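PDB 2ZIB: type-2 ice-structuring protein from Brachyopsis rostratus, which binds to ice crystals and inhibits their growth, protecting fish blood from freezing at subzero sea temperatures. Local coordinates for residues 62-67 / 122-127. Sequence-based numbering, arbitrary orientation.
Sequences AGIVWI and ASHASI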
# COMPACT_ATOMS: atom_id res chain seq x y z
N ALA A 62 1.67 4.36 -11.37
CA ALA A 62 2.48 5.07 -12.37
C ALA A 62 3.82 5.57 -11.88
O ALA A 62 4.50 6.28 -12.62
CB ALA A 62 1.69 6.22 -12.97
N GLY A 63 4.20 5.24 -10.67
CA GLY A 63 5.48 5.70 -10.05
C GLY A 63 5.54 5.27 -8.57
O GLY A 63 4.89 4.28 -8.18
N ILE A 64 6.29 6.01 -7.75
CA ILE A 64 6.28 5.75 -6.29
C ILE A 64 4.85 5.85 -5.77
O ILE A 64 4.10 6.78 -6.11
CB ILE A 64 7.11 6.83 -5.56
CG1 ILE A 64 8.59 6.68 -5.91
CG2 ILE A 64 6.90 6.72 -4.05
CD1 ILE A 64 9.43 7.86 -5.47
N VAL A 65 4.47 4.90 -4.91
CA VAL A 65 3.15 4.99 -4.24
C VAL A 65 3.29 4.60 -2.79
O VAL A 65 3.97 3.63 -2.44
CB VAL A 65 2.04 4.09 -4.89
CG1 VAL A 65 1.58 4.67 -6.21
CG2 VAL A 65 2.44 2.60 -5.00
N TRP A 66 2.61 5.35 -1.93
CA TRP A 66 2.40 4.89 -0.56
C TRP A 66 1.55 3.63 -0.51
O TRP A 66 0.56 3.54 -1.22
CB TRP A 66 1.74 5.99 0.26
CG TRP A 66 2.55 7.18 0.56
CD1 TRP A 66 2.18 8.51 0.38
CD2 TRP A 66 3.84 7.22 1.23
NE1 TRP A 66 3.14 9.34 0.90
CE2 TRP A 66 4.14 8.59 1.49
CE3 TRP A 66 4.71 6.23 1.75
CZ2 TRP A 66 5.31 8.99 2.15
CZ3 TRP A 66 5.88 6.64 2.39
CH2 TRP A 66 6.16 8.01 2.60
N ILE A 67 1.97 2.69 0.33
CA ILE A 67 1.15 1.50 0.67
C ILE A 67 1.00 1.43 2.18
O ILE A 67 1.52 2.31 2.90
CB ILE A 67 1.70 0.22 0.01
CG1 ILE A 67 3.18 -0.03 0.41
CG2 ILE A 67 1.51 0.32 -1.53
CD1 ILE A 67 3.71 -1.38 -0.05
N ALA A 122 6.55 12.73 3.19
CA ALA A 122 6.80 12.83 1.75
C ALA A 122 5.47 12.76 0.98
O ALA A 122 4.54 12.04 1.36
CB ALA A 122 7.76 11.71 1.26
N SER A 123 5.41 13.48 -0.14
CA SER A 123 4.19 13.62 -0.90
C SER A 123 4.19 12.70 -2.10
O SER A 123 4.96 12.91 -3.03
CB SER A 123 4.11 15.07 -1.36
OG SER A 123 2.83 15.24 -1.95
N HIS A 124 3.35 11.67 -2.09
CA HIS A 124 3.32 10.67 -3.14
C HIS A 124 1.90 10.25 -3.44
O HIS A 124 1.00 10.35 -2.58
CB HIS A 124 4.14 9.42 -2.73
CG HIS A 124 5.59 9.69 -2.54
ND1 HIS A 124 6.43 10.07 -3.58
CD2 HIS A 124 6.38 9.61 -1.44
CE1 HIS A 124 7.65 10.20 -3.11
NE2 HIS A 124 7.66 9.90 -1.83
N ALA A 125 1.69 9.77 -4.66
CA ALA A 125 0.47 9.04 -5.01
C ALA A 125 0.35 7.80 -4.10
O ALA A 125 1.29 7.47 -3.36
CB ALA A 125 0.53 8.65 -6.51
N SER A 126 -0.80 7.12 -4.18
CA SER A 126 -1.04 6.02 -3.26
C SER A 126 -1.99 5.03 -3.88
O SER A 126 -2.64 5.30 -4.91
CB SER A 126 -1.55 6.57 -1.93
OG SER A 126 -2.75 7.36 -2.12
N ILE A 127 -2.16 3.92 -3.20
CA ILE A 127 -3.10 2.88 -3.63
C ILE A 127 -3.87 2.38 -2.43
O ILE A 127 -3.29 2.05 -1.37
CB ILE A 127 -2.42 1.75 -4.42
CG1 ILE A 127 -3.43 0.75 -4.97
CG2 ILE A 127 -1.33 1.15 -3.67
CD1 ILE A 127 -3.38 0.61 -6.52
O HOH W 1 4.17 9.46 -6.13
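H124 sets the edge of its imidazole over one face of the W66 indole in an edge-to-face pair, the planes turned 76° apart. Its CB lies over the five-membered ring as well, in a CH-pi contact. The imidazole in turn offers a face to I64, whose CG2, placed anti to the backbone N, reaches to 3.5 Å from the ring centroid, while W66 meets the imidazole edge. The indole is also gripped at its rim: NE1, whose stronger acceptor is M29 O, also bonds to A122 O at 3.1 Å. A122 O lies in the ring plane, the N-H...O angle is a bent 136°, and NE1 sits 36° above the carbonyl plane of A122. Parallel strand pairing underlies this packing, with W66 N bonded to A125 O at 2.9 Å and a weaker, longer return from I127 N to W66 O at 3.4 Å. Just ahead of strand 65-67, a water bridges the chains, donating to I64 O and accepting from A125 N. On the sheet face opposite W66 and S126, V65 CG1 meets A125 CB, 4.1 Å apart. In this C-type lectin fold, strand 65-67 lies between strand 124-131 (parallel) and strand 104-107 (antiparallel), while I127 packs against helix 51-60.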